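Local coordinates for protein folylpolyglutamate synthase/dihydrofolate synthase (Thermotoga maritima, PDB 1O5Z) that probably catalyses the ATP-dependent addition of L-glutamate to dihydropteroate and to tetrahydrofolate polyglutamates, a magnesium-dependent ligase reaction of folate biosynthesis, at residues 39-44 / 113-118; 106-111 / 137-142; 349-354 / 358-363; 371-376 / 382-387. All coordinates share one frame; numbering follows the deposited sequence.

Contact 1: 39-44 / 113-118; sequences SMLLSK and ETMEPI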
loop_
_atom_site.group_PDB
_atom_site.type_symbol
_atom_site.label_atom_id
_atom_site.label_comp_id
_atom_site.label_asym_id
_atom_site.label_seq_id
_atom_site.Cartn_x
_atom_site.Cartn_y
_atom_site.Cartn_z
ATOM N N SER A 39 8.558 5.990 20.605
ATOM C CA SER A 39 9.597 5.369 21.410
ATOM C C SER A 39 9.141 5.130 22.871
ATOM O O SER A 39 9.371 4.060 23.434
ATOM C CB SER A 39 10.856 6.211 21.380
ATOM O OG SER A 39 11.315 6.346 20.060
ATOM N N MET A 40 8.466 6.109 23.457
ATOM C CA MET A 40 7.924 5.963 24.797
ATOM C C MET A 40 6.780 4.939 24.878
ATOM O O MET A 40 6.719 4.141 25.783
ATOM C CB MET A 40 7.441 7.340 25.268
ATOM C CG MET A 40 6.974 7.426 26.695
ATOM S SD MET A 40 6.384 9.085 27.156
ATOM C CE MET A 40 7.667 10.082 26.360
ATOM N N LEU A 41 5.844 4.966 23.957
ATOM C CA LEU A 41 4.797 3.940 23.933
ATOM C C LEU A 41 5.391 2.536 23.882
ATOM O O LEU A 41 5.100 1.703 24.734
ATOM C CB LEU A 41 3.867 4.150 22.736
ATOM C CG LEU A 41 2.722 3.184 22.447
ATOM C CD1 LEU A 41 1.881 2.967 23.692
ATOM C CD2 LEU A 41 1.866 3.699 21.305
ATOM N N LEU A 42 6.266 2.300 22.918
ATOM C CA LEU A 42 6.907 1.017 22.789
ATOM C C LEU A 42 7.722 0.602 24.030
ATOM O O LEU A 42 7.701 -0.561 24.439
ATOM C CB LEU A 42 7.776 1.003 21.523
ATOM C CG LEU A 42 7.003 0.955 20.198
ATOM C CD1 LEU A 42 7.929 1.150 19.008
ATOM C CD2 LEU A 42 6.336 -0.372 20.074
ATOM N N SER A 43 8.432 1.554 24.624
ATOM C CA SER A 43 9.172 1.297 25.828
ATOM C C SER A 43 8.273 0.791 26.943
ATOM O O SER A 43 8.632 -0.107 27.647
ATOM C CB SER A 43 9.814 2.571 26.321
ATOM O OG SER A 43 10.582 2.311 27.470
ATOM N N LYS A 44 7.121 1.415 27.111
ATOM C CA LYS A 44 6.181 1.039 28.145
ATOM C C LYS A 44 5.547 -0.328 27.818
ATOM O O LYS A 44 5.093 -0.996 28.719
ATOM C CB LYS A 44 5.105 2.132 28.298
ATOM C CG LYS A 44 5.655 3.465 28.845
ATOM C CD LYS A 44 4.634 4.164 29.775
ATOM C CE LYS A 44 5.252 5.224 30.660
ATOM N NZ LYS A 44 5.716 4.796 32.054
ATOM N N GLU A 113 -6.651 -4.010 24.422
ATOM C CA GLU A 113 -6.858 -4.124 25.845
ATOM C C GLU A 113 -5.561 -4.212 26.642
ATOM O O GLU A 113 -5.432 -3.593 27.693
ATOM C CB GLU A 113 -7.775 -5.281 26.110
ATOM C CG GLU A 113 -9.177 -4.825 25.802
ATOM C CD GLU A 113 -10.219 -5.918 25.930
ATOM O OE1 GLU A 113 -9.842 -7.126 26.143
ATOM O OE2 GLU A 113 -11.430 -5.540 25.807
ATOM N N THR A 114 -4.582 -4.920 26.102
ATOM C CA THR A 114 -3.193 -4.835 26.599
ATOM C C THR A 114 -2.596 -3.422 26.691
ATOM O O THR A 114 -2.015 -3.078 27.721
ATOM C CB THR A 114 -2.311 -5.707 25.742
ATOM O OG1 THR A 114 -2.861 -7.023 25.783
ATOM C CG2 THR A 114 -0.927 -5.861 26.349
ATOM N N MET A 115 -2.769 -2.615 25.654
ATOM C CA MET A 115 -2.201 -1.255 25.592
ATOM C C MET A 115 -3.021 -0.199 26.329
ATOM O O MET A 115 -2.479 0.819 26.733
ATOM C CB MET A 115 -2.102 -0.817 24.135
ATOM C CG MET A 115 -1.233 -1.703 23.320
ATOM S SD MET A 115 -1.381 -1.359 21.556
ATOM C CE MET A 115 -0.808 0.328 21.555
ATOM N N GLU A 116 -4.313 -0.463 26.499
ATOM C CA GLU A 116 -5.275 0.478 27.059
ATOM C C GLU A 116 -4.788 1.238 28.306
ATOM O O GLU A 116 -4.847 2.460 28.308
ATOM C CB GLU A 116 -6.630 -0.198 27.294
ATOM C CG GLU A 116 -7.683 0.648 28.035
ATOM C CD GLU A 116 -9.100 0.025 28.023
ATOM O OE1 GLU A 116 -9.271 -1.165 28.438
ATOM O OE2 GLU A 116 -10.083 0.714 27.626
ATOM N N PRO A 117 -4.326 0.578 29.370
ATOM C CA PRO A 117 -3.879 1.335 30.528
ATOM C C PRO A 117 -2.704 2.208 30.182
ATOM O O PRO A 117 -2.643 3.306 30.664
ATOM C CB PRO A 117 -3.499 0.275 31.556
ATOM C CG PRO A 117 -3.377 -0.939 30.797
ATOM C CD PRO A 117 -4.231 -0.872 29.589
ATOM N N ILE A 118 -1.814 1.740 29.319
ATOM C CA ILE A 118 -0.658 2.554 28.913
ATOM C C ILE A 118 -1.096 3.731 28.123
ATOM O O ILE A 118 -0.696 4.838 28.427
ATOM C CB ILE A 118 0.398 1.734 28.170
ATOM C CG1 ILE A 118 1.166 0.894 29.207
ATOM C CG2 ILE A 118 1.406 2.659 27.428
ATOM C CD1 ILE A 118 1.772 -0.347 28.617
#
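L41 meets segment 113-118 of helix 105-122 with both branches of its fork. Its CG stands anti to the backbone N (chi1 178°), which sends CD1 to I118 CG2 at 3.8 Å and CD2 to the terminal methyl of M115, a looser approach of 4.3 Å from CD2 to CE. The side chains of L41 and I118 meet at a slant, methyl against methyl. One turn on, K44 meets the same I118 methyl from a second direction, roughly at right angles to L41. Its CB lies 3.8 Å from I118 CG2, and its carbonyl O is 3.4 Å from I118 CD1, a van der Waals contact with the last backbone group of this segment. Beyond CB the lysine chain bends at chi2 and chi4 and leads away from segment 113-118, and its NZ forms a long, weak ion pair with E121. I118 thus uses two methyls: CG2 serves both L41 and K44, while CD1 lies against the K44 carbonyl group and near its CB. With an alanine here, L41 CD1 and the K44 carbonyl would probably lose the methyls they pack on, opening a gap where the CA atoms of the two segments come nearest. The segment axes pass 10.7 Å apart at 117°, and helix 132-146 adds A138 against L41. This is steep helix-on-helix packing in the helical layer of a Mur ligase-type ATP-binding domain, partly buried and joined by apolar contacts.

Contact 2: 106-111 / 137-142; sequences EDVVKI and TAMAFL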
loop_
_atom_site.group_PDB
_atom_site.type_symbol
_atom_site.label_atom_id
_atom_site.label_comp_id
_atom_site.label_asym_id
_atom_site.label_seq_id
_atom_site.Cartn_x
_atom_site.Cartn_y
_atom_site.Cartn_z
ATOM N N GLU A 106 -10.884 -9.980 16.937
ATOM C CA GLU A 106 -10.629 -10.450 18.299
ATOM C C GLU A 106 -9.190 -10.090 18.766
ATOM O O GLU A 106 -8.983 -9.608 19.860
ATOM C CB GLU A 106 -10.889 -11.968 18.406
ATOM C CG GLU A 106 -10.682 -12.460 19.828
ATOM C CD GLU A 106 -10.529 -13.990 19.999
ATOM O OE1 GLU A 106 -11.136 -14.534 20.996
ATOM O OE2 GLU A 106 -9.776 -14.608 19.171
ATOM N N ASP A 107 -8.207 -10.296 17.925
ATOM C CA ASP A 107 -6.876 -9.922 18.296
ATOM C C ASP A 107 -6.629 -8.427 18.342
ATOM O O ASP A 107 -5.810 -7.957 19.141
ATOM C CB ASP A 107 -5.868 -10.577 17.368
ATOM C CG ASP A 107 -5.619 -12.045 17.738
ATOM O OD1 ASP A 107 -6.031 -12.482 18.851
ATOM O OD2 ASP A 107 -5.011 -12.824 16.968
ATOM N N VAL A 108 -7.286 -7.674 17.477
ATOM C CA VAL A 108 -7.156 -6.247 17.528
ATOM C C VAL A 108 -7.663 -5.804 18.916
ATOM O O VAL A 108 -7.024 -5.019 19.618
ATOM C CB VAL A 108 -7.981 -5.576 16.438
ATOM C CG1 VAL A 108 -8.213 -4.061 16.789
ATOM C CG2 VAL A 108 -7.347 -5.779 15.045
ATOM N N VAL A 109 -8.811 -6.338 19.297
ATOM C CA VAL A 109 -9.397 -6.051 20.603
ATOM C C VAL A 109 -8.416 -6.445 21.722
ATOM O O VAL A 109 -8.167 -5.662 22.630
ATOM C CB VAL A 109 -10.760 -6.752 20.745
ATOM C CG1 VAL A 109 -11.299 -6.686 22.178
ATOM C CG2 VAL A 109 -11.745 -6.120 19.858
ATOM N N LYS A 110 -7.828 -7.631 21.611
ATOM C CA LYS A 110 -6.863 -8.119 22.607
ATOM C C LYS A 110 -5.642 -7.228 22.751
ATOM O O LYS A 110 -5.278 -6.855 23.858
ATOM C CB LYS A 110 -6.408 -9.555 22.290
ATOM C CG LYS A 110 -7.410 -10.675 22.758
ATOM C CD LYS A 110 -7.013 -12.045 22.127
ATOM C CE LYS A 110 -7.366 -13.250 23.027
ATOM N NZ LYS A 110 -6.154 -14.173 23.252
ATOM N N ILE A 111 -4.985 -6.920 21.645
ATOM C CA ILE A 111 -3.854 -6.029 21.703
ATOM C C ILE A 111 -4.264 -4.661 22.229
ATOM O O ILE A 111 -3.560 -4.083 23.049
ATOM C CB ILE A 111 -3.113 -5.922 20.363
ATOM C CG1 ILE A 111 -2.068 -7.050 20.234
ATOM C CG2 ILE A 111 -2.284 -4.616 20.262
ATOM C CD1 ILE A 111 -2.567 -8.107 19.490
ATOM N N THR A 137 0.782 1.453 14.854
ATOM C CA THR A 137 2.102 0.895 14.645
ATOM C C THR A 137 2.549 0.108 15.851
ATOM O O THR A 137 3.108 -0.964 15.721
ATOM C CB THR A 137 3.112 2.023 14.323
ATOM O OG1 THR A 137 2.697 2.694 13.128
ATOM C CG2 THR A 137 4.483 1.444 14.012
ATOM N N ALA A 138 2.326 0.657 17.032
ATOM C CA ALA A 138 2.700 -0.021 18.259
ATOM C C ALA A 138 1.871 -1.300 18.438
ATOM O O ALA A 138 2.367 -2.328 18.963
ATOM C CB ALA A 138 2.535 0.927 19.433
ATOM N N MET A 139 0.596 -1.216 18.041
ATOM C CA MET A 139 -0.253 -2.385 18.011
ATOM C C MET A 139 0.339 -3.480 17.139
ATOM O O MET A 139 0.394 -4.616 17.533
ATOM C CB MET A 139 -1.600 -2.037 17.441
ATOM C CG MET A 139 -2.518 -1.267 18.375
ATOM S SD MET A 139 -4.190 -1.034 17.624
ATOM C CE MET A 139 -4.407 -2.661 16.804
ATOM N N ALA A 140 0.772 -3.132 15.927
ATOM C CA ALA A 140 1.408 -4.104 15.071
ATOM C C ALA A 140 2.635 -4.675 15.727
ATOM O O ALA A 140 2.784 -5.867 15.790
ATOM C CB ALA A 140 1.749 -3.483 13.770
ATOM N N PHE A 141 3.515 -3.820 16.238
ATOM C CA PHE A 141 4.751 -4.292 16.877
ATOM C C PHE A 141 4.484 -5.244 18.016
ATOM O O PHE A 141 5.163 -6.246 18.175
ATOM C CB PHE A 141 5.583 -3.144 17.414
ATOM C CG PHE A 141 6.367 -2.410 16.376
ATOM C CD1 PHE A 141 6.374 -1.024 16.366
ATOM C CD2 PHE A 141 7.167 -3.088 15.458
ATOM C CE1 PHE A 141 7.113 -0.293 15.385
ATOM C CE2 PHE A 141 7.920 -2.375 14.521
ATOM C CZ PHE A 141 7.893 -0.963 14.496
ATOM N N LEU A 142 3.500 -4.905 18.823
ATOM C CA LEU A 142 3.125 -5.736 19.967
ATOM C C LEU A 142 2.558 -7.079 19.482
ATOM O O LEU A 142 2.884 -8.138 19.987
ATOM C CB LEU A 142 2.065 -4.981 20.790
ATOM C CG LEU A 142 1.683 -5.618 22.110
ATOM C CD1 LEU A 142 2.913 -5.952 22.875
ATOM C CD2 LEU A 142 0.729 -4.734 22.931
#
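I111 presses its CG2 methyl onto the backbone of segment 137-142 of helix 132-146, 3.8 Å from M139 CA and equally near M139 O. The same methyl touches M139 CG at 3.9 Å and L142 CD2 at 4.0 Å, so one branch of the isoleucine lies between the side chains of M139 and L142, one turn apart. A second, lighter contact lies one turn back: V108 CG1 meets M139 CE at 4.1 Å, the two side chains crossing at a slant.

M139 reaches both neighbours because its CG is anti to the carbonyl carbon (chi1 -75°) and its chain then turns at chi3 (39°), leaving CG beside I111 and swinging the terminal methyl round to V108. L142 extends its CD2 from the next turn and adds a further contact to I111 CG2. All four residues are buried; their side-chain contacts are apolar, with one methyl against a backbone carbonyl.

Around this core, M115 from farther along helix 105-122 packs on both M139 and L142, carrying the same interface forward. V108 is backed by Y15 and V18 of helix 12-23, which covers it from outside the pair. T137, one turn before F141, bonds through OG1 to Y84 OH, while the carbonyl of F141 receives Y52 OH; these bonds tie helix 132-146 to its surroundings. The segment axes run 10.3 Å apart at 102°, close to perpendicular. Such a crossing of two helices consecutive in the chain belongs to the helical layer beside the central sheet of the P-loop-type Mur ligase middle domain.

Contact 3: 349-354 / 358-363; sequences IGILDD and EDILRK
Apolar contacts alone join the two segments. I351 and I360 point their ends at one another, tip to tip: I351 CG2 lies 3.8 Å from I360 CD1, and I351 CD1 comes within 3.9 Å of I360 CG2. Each isoleucine therefore offers its two methyls to the two methyls of the other. CG2 of I351 lies anti to its backbone N, where it meets I360 CD1. I349 and L361 instead pass at a slant, with I349 CD1 at 4.0 Å from L361 CD2. The same leucine methyl is touched by I351 CD1 at 4.2 Å, and I349 CD1 also nears I360 CG2, more loosely. L361 is further packed by M390 of helix 384-394.

These residues sit where strand 345-349 runs out into a loop and turns back through helix 357-361, the start of a beta-alpha-beta crossover to the parallel strand 370-373 in the Mur ligase glutamate ligase domain. The helix packs its apolar face on the strand end and the loop that follows.

Polar bonds lie round the edges. I351 O accepts a bond from R357 NH2, holding the loop to the residue that opens the helix, and N356 OD1 receives D359 N near the helix start. Within segment 358-363, R362 NH1 and E358 OE1 form a long salt bridge of 3.6 Å, the oxygen well off the guanidinium plane, an attraction of charges alone.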
loop_
_atom_site.group_PDB
_atom_site.type_symbol
_atom_site.label_atom_id
_atom_site.label_comp_id
_atom_site.label_asym_id
_atom_site.label_seq_id
_atom_site.Cartn_x
_atom_site.Cartn_y
_atom_site.Cartn_z
ATOM N N ILE A 349 -17.277 5.927 -12.016
ATOM C CA ILE A 349 -16.476 6.962 -11.370
ATOM C C ILE A 349 -17.226 7.762 -10.260
ATOM O O ILE A 349 -18.368 8.168 -10.409
ATOM C CB ILE A 349 -15.781 7.849 -12.447
ATOM C CG1 ILE A 349 -14.668 8.717 -11.832
ATOM C CG2 ILE A 349 -16.789 8.671 -13.265
ATOM C CD1 ILE A 349 -13.639 9.106 -12.826
ATOM N N GLY A 350 -16.586 7.866 -9.099
ATOM C CA GLY A 350 -17.082 8.700 -8.013
ATOM C C GLY A 350 -15.884 9.441 -7.472
ATOM O O GLY A 350 -14.863 8.841 -7.196
ATOM N N ILE A 351 -15.980 10.744 -7.368
ATOM C CA ILE A 351 -14.892 11.521 -6.853
ATOM C C ILE A 351 -15.459 12.432 -5.806
ATOM O O ILE A 351 -16.526 12.986 -6.012
ATOM C CB ILE A 351 -14.230 12.393 -7.962
ATOM C CG1 ILE A 351 -13.994 11.604 -9.242
ATOM C CG2 ILE A 351 -12.893 13.003 -7.466
ATOM C CD1 ILE A 351 -13.609 12.461 -10.368
ATOM N N LEU A 352 -14.731 12.594 -4.706
ATOM C CA LEU A 352 -15.071 13.600 -3.712
ATOM C C LEU A 352 -14.739 15.002 -4.230
ATOM O O LEU A 352 -13.951 15.190 -5.177
ATOM C CB LEU A 352 -14.362 13.311 -2.384
ATOM C CG LEU A 352 -14.598 11.903 -1.825
ATOM C CD1 LEU A 352 -13.695 11.603 -0.647
ATOM C CD2 LEU A 352 -16.036 11.749 -1.438
ATOM N N ASP A 353 -15.360 15.993 -3.598
ATOM C CA ASP A 353 -15.262 17.355 -4.090
ATOM C C ASP A 353 -13.961 17.995 -3.632
ATOM O O ASP A 353 -13.583 19.027 -4.153
ATOM C CB ASP A 353 -16.528 18.188 -3.753
ATOM C CG ASP A 353 -16.462 18.883 -2.413
ATOM O OD1 ASP A 353 -16.196 18.219 -1.395
ATOM O OD2 ASP A 353 -16.689 20.113 -2.282
ATOM N N ASP A 354 -13.262 17.351 -2.696
ATOM C CA ASP A 354 -11.951 17.816 -2.234
ATOM C C ASP A 354 -10.840 17.447 -3.200
ATOM O O ASP A 354 -9.690 17.710 -2.940
ATOM C CB ASP A 354 -11.621 17.292 -0.824
ATOM C CG ASP A 354 -11.403 15.781 -0.776
ATOM O OD1 ASP A 354 -11.820 15.055 -1.710
ATOM O OD2 ASP A 354 -10.829 15.228 0.183
ATOM N N GLU A 358 -12.294 17.844 -12.210
ATOM C CA GLU A 358 -12.259 18.174 -13.625
ATOM C C GLU A 358 -10.973 17.666 -14.272
ATOM O O GLU A 358 -11.004 17.049 -15.326
ATOM C CB GLU A 358 -12.354 19.685 -13.756
ATOM C CG GLU A 358 -12.252 20.293 -15.146
ATOM C CD GLU A 358 -11.957 21.773 -15.047
ATOM O OE1 GLU A 358 -10.895 22.215 -15.515
ATOM O OE2 GLU A 358 -12.759 22.476 -14.419
ATOM N N ASP A 359 -9.842 17.913 -13.630
ATOM C CA ASP A 359 -8.587 17.478 -14.186
ATOM C C ASP A 359 -8.507 15.944 -14.118
ATOM O O ASP A 359 -7.840 15.340 -14.929
ATOM C CB ASP A 359 -7.386 18.173 -13.497
ATOM C CG ASP A 359 -7.297 19.692 -13.796
ATOM O OD1 ASP A 359 -8.326 20.347 -14.105
ATOM O OD2 ASP A 359 -6.223 20.350 -13.736
ATOM N N ILE A 360 -9.206 15.301 -13.193
ATOM C CA ILE A 360 -9.281 13.820 -13.225
ATOM C C ILE A 360 -10.123 13.303 -14.392
ATOM O O ILE A 360 -9.690 12.411 -15.122
ATOM C CB ILE A 360 -9.849 13.223 -11.888
ATOM C CG1 ILE A 360 -8.890 13.443 -10.718
ATOM C CG2 ILE A 360 -10.177 11.720 -12.037
ATOM C CD1 ILE A 360 -9.579 13.299 -9.356
ATOM N N LEU A 361 -11.330 13.849 -14.543
ATOM C CA LEU A 361 -12.298 13.383 -15.568
ATOM C C LEU A 361 -11.740 13.505 -16.985
ATOM O O LEU A 361 -11.987 12.673 -17.862
ATOM C CB LEU A 361 -13.625 14.180 -15.477
ATOM C CG LEU A 361 -14.494 13.933 -14.254
ATOM C CD1 LEU A 361 -15.633 14.953 -14.069
ATOM C CD2 LEU A 361 -15.043 12.547 -14.333
ATOM N N ARG A 362 -10.965 14.548 -17.177
ATOM C CA ARG A 362 -10.364 14.843 -18.448
ATOM C C ARG A 362 -9.381 13.806 -18.913
ATOM O O ARG A 362 -9.139 13.679 -20.104
ATOM C CB ARG A 362 -9.620 16.141 -18.321
ATOM C CG ARG A 362 -10.520 17.356 -18.109
ATOM C CD ARG A 362 -9.772 18.630 -17.748
ATOM N NE ARG A 362 -9.513 19.469 -18.909
ATOM C CZ ARG A 362 -10.339 20.417 -19.335
ATOM N NH1 ARG A 362 -11.494 20.672 -18.718
ATOM N NH2 ARG A 362 -10.031 21.132 -20.390
ATOM N N LYS A 363 -8.787 13.070 -17.980
ATOM C CA LYS A 363 -7.850 11.992 -18.343
ATOM C C LYS A 363 -8.568 10.873 -19.102
ATOM O O LYS A 363 -7.986 10.207 -19.969
ATOM C CB LYS A 363 -7.149 11.432 -17.092
ATOM C CG LYS A 363 -6.352 12.466 -16.282
ATOM C CD LYS A 363 -5.450 13.353 -17.156
ATOM C CE LYS A 363 -4.696 14.357 -16.299
ATOM N NZ LYS A 363 -3.712 15.136 -17.059
#

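Contact 4: 371-376 / 382-387; sequences VIVTRV and KDMNSL. With SO4 (sulfate ion), chain E.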
loop_
_atom_site.group_PDB
_atom_site.type_symbol
_atom_site.label_atom_id
_atom_site.label_comp_id
_atom_site.label_asym_id
_atom_site.label_seq_id
_atom_site.Cartn_x
_atom_site.Cartn_y
_atom_site.Cartn_z
ATOM N N VAL A 371 -19.951 5.666 -19.559
ATOM C CA VAL A 371 -19.523 6.372 -18.381
ATOM C C VAL A 371 -20.711 6.504 -17.441
ATOM O O VAL A 371 -21.798 6.962 -17.808
ATOM C CB VAL A 371 -18.879 7.742 -18.700
ATOM C CG1 VAL A 371 -18.445 8.473 -17.413
ATOM C CG2 VAL A 371 -17.682 7.572 -19.644
ATOM N N ILE A 372 -20.474 6.031 -16.228
ATOM C CA ILE A 372 -21.421 6.043 -15.154
ATOM C C ILE A 372 -20.759 6.765 -13.979
ATOM O O ILE A 372 -19.745 6.340 -13.494
ATOM C CB ILE A 372 -21.757 4.619 -14.723
ATOM C CG1 ILE A 372 -22.285 3.804 -15.903
ATOM C CG2 ILE A 372 -22.739 4.654 -13.556
ATOM C CD1 ILE A 372 -22.402 2.332 -15.579
ATOM N N VAL A 373 -21.361 7.870 -13.552
ATOM C CA VAL A 373 -20.938 8.603 -12.397
ATOM C C VAL A 373 -21.783 8.037 -11.268
ATOM O O VAL A 373 -22.988 7.818 -11.415
ATOM C CB VAL A 373 -21.235 10.119 -12.542
ATOM C CG1 VAL A 373 -20.722 10.886 -11.338
ATOM C CG2 VAL A 373 -20.608 10.673 -13.841
ATOM N N THR A 374 -21.148 7.839 -10.131
ATOM C CA THR A 374 -21.808 7.246 -8.972
ATOM C C THR A 374 -21.442 8.023 -7.740
ATOM O O THR A 374 -20.553 8.868 -7.798
ATOM C CB THR A 374 -21.392 5.777 -8.865
ATOM O OG1 THR A 374 -22.268 5.137 -7.963
ATOM C CG2 THR A 374 -19.997 5.589 -8.289
ATOM N N ARG A 375 -22.140 7.803 -6.641
ATOM C CA ARG A 375 -21.771 8.493 -5.386
ATOM C C ARG A 375 -20.736 7.739 -4.567
ATOM O O ARG A 375 -20.979 6.620 -4.196
ATOM C CB ARG A 375 -22.967 8.658 -4.473
ATOM C CG ARG A 375 -24.017 9.477 -5.001
ATOM C CD ARG A 375 -25.046 9.707 -3.994
ATOM N NE ARG A 375 -24.538 10.568 -2.942
ATOM C CZ ARG A 375 -24.754 11.872 -2.879
ATOM N NH1 ARG A 375 -25.462 12.482 -3.820
ATOM N NH2 ARG A 375 -24.241 12.570 -1.879
ATOM N N VAL A 376 -19.616 8.372 -4.228
ATOM C CA VAL A 376 -18.722 7.820 -3.219
ATOM C C VAL A 376 -19.481 7.535 -1.912
ATOM O O VAL A 376 -20.173 8.403 -1.362
ATOM C CB VAL A 376 -17.554 8.737 -2.928
ATOM C CG1 VAL A 376 -16.657 8.116 -1.873
ATOM C CG2 VAL A 376 -16.754 9.024 -4.207
ATOM N N LYS A 382 -19.847 15.139 -1.042
ATOM C CA LYS A 382 -20.750 16.260 -1.381
ATOM C C LYS A 382 -20.628 16.661 -2.855
ATOM O O LYS A 382 -19.658 16.318 -3.524
ATOM C CB LYS A 382 -20.604 17.483 -0.422
ATOM C CG LYS A 382 -19.405 18.405 -0.597
ATOM C CD LYS A 382 -19.473 19.598 0.390
ATOM C CE LYS A 382 -18.658 20.831 -0.069
ATOM N NZ LYS A 382 -18.987 22.115 0.664
ATOM N N ASP A 383 -21.662 17.351 -3.335
ATOM C CA ASP A 383 -21.756 17.900 -4.700
ATOM C C ASP A 383 -21.787 16.901 -5.821
ATOM O O ASP A 383 -21.156 17.108 -6.871
ATOM C CB ASP A 383 -20.620 18.877 -4.992
ATOM C CG ASP A 383 -20.938 20.235 -4.581
ATOM O OD1 ASP A 383 -19.999 20.938 -4.150
ATOM O OD2 ASP A 383 -22.100 20.678 -4.660
ATOM N N MET A 384 -22.556 15.844 -5.629
ATOM C CA MET A 384 -22.815 14.933 -6.707
ATOM C C MET A 384 -23.259 15.728 -7.939
ATOM O O MET A 384 -22.918 15.425 -9.082
ATOM C CB MET A 384 -23.905 13.983 -6.275
ATOM C CG MET A 384 -24.254 12.980 -7.302
ATOM S SD MET A 384 -22.787 11.995 -7.738
ATOM C CE MET A 384 -23.621 10.682 -8.628
ATOM N N ASN A 385 -23.998 16.785 -7.676
ATOM C CA ASN A 385 -24.607 17.575 -8.716
ATOM C C ASN A 385 -23.581 18.141 -9.708
ATOM O O ASN A 385 -23.728 17.993 -10.923
ATOM C CB ASN A 385 -25.416 18.721 -8.077
ATOM C CG ASN A 385 -25.658 18.515 -6.556
ATOM O OD1 ASN A 385 -25.536 19.473 -5.768
ATOM N ND2 ASN A 385 -25.982 17.271 -6.145
ATOM N N SER A 386 -22.545 18.792 -9.185
ATOM C CA SER A 386 -21.559 19.446 -10.044
ATOM C C SER A 386 -20.584 18.423 -10.606
ATOM O O SER A 386 -20.057 18.642 -11.685
ATOM C CB SER A 386 -20.834 20.613 -9.337
ATOM O OG SER A 386 -20.223 20.173 -8.140
ATOM N N LEU A 387 -20.377 17.313 -9.903
ATOM C CA LEU A 387 -19.603 16.198 -10.445
ATOM C C LEU A 387 -20.173 15.703 -11.753
ATOM O O LEU A 387 -19.447 15.515 -12.739
ATOM C CB LEU A 387 -19.561 15.011 -9.471
ATOM C CG LEU A 387 -18.831 13.741 -9.968
ATOM C CD1 LEU A 387 -17.390 14.026 -10.459
ATOM C CD2 LEU A 387 -18.796 12.611 -8.923
HETATM S S SO4 E . -24.915 16.278 -2.769
HETATM O O1 SO4 E . -23.892 15.448 -3.417
HETATM O O2 SO4 E . -26.173 15.878 -3.418
HETATM O O3 SO4 E . -24.682 17.674 -3.162
HETATM O O4 SO4 E . -24.776 16.095 -1.306
#
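The guanidinium of R375 has the sulfate at its edge, with the sulfur in the plane of the group, while O1 and M384 CB approach it obliquely. Its three N-H contacts to the ion are all weak: NH1 reaches O2 at 3.5 Å along a nearly straight path (174°), and the bonds of NH1 and NH2 to O1 are more bent. M384 CB packs against this charged group, 3.3 Å from R375 NH1. The amide of N385 is the second flat group, and its ND2 donates to O2 at 3.1 Å and more weakly to O3.

The shortest bond comes from the backbone: M384 N to O1 at 2.6 Å, with an angle of 169°. D383 N adds a weak bond to O3, so the ion sits at the first residues of helix 384-394; D383 directly precedes that helix, and its side chain makes no capping bond.

Away from the ion, the methionine, bent at chi2 (59°), lays SD and CE against R375 CG and the T374 carbonyl. Farther along, V373 CG1 touches L387 CD2 at 3.5 Å, the two side chains lying alongside each other and running opposite ways. A leucine in place of R375 would probably strip the sulfate of its charged partner and leave it on N385 and backbone amides.

The sulfate probably came from the crystallisation liquor. Gathering of an arginine, an amide and helix-start N-H groups round it implies an anion-accepting spot at the head of the crossover helix, probably helped by the helix N-terminus and the arginine's charge.

The four contacts form two pairs at distant places in one chain. Contacts 1 and 2 have centres 11 Å apart, share helix 105-122 and touch directly, L42 CD1 packing on F141 CD1 at 3.8 Å; through such packing helices 36-44, 105-122 and 132-146 form one group, although their segments alternate along the chain. Contacts 3 and 4 follow later, centres 9 Å apart, within the glutamate ligase domain, where strands 345-349 and 370-373 are neighbours and I349 pairs through backbone bonds with I372 and T374. Contact 2 belongs to the Mur ligase middle domain, so the pairs, their centres about 36 to 43 Å apart, represent two domains of a Mur ligase-type enzyme.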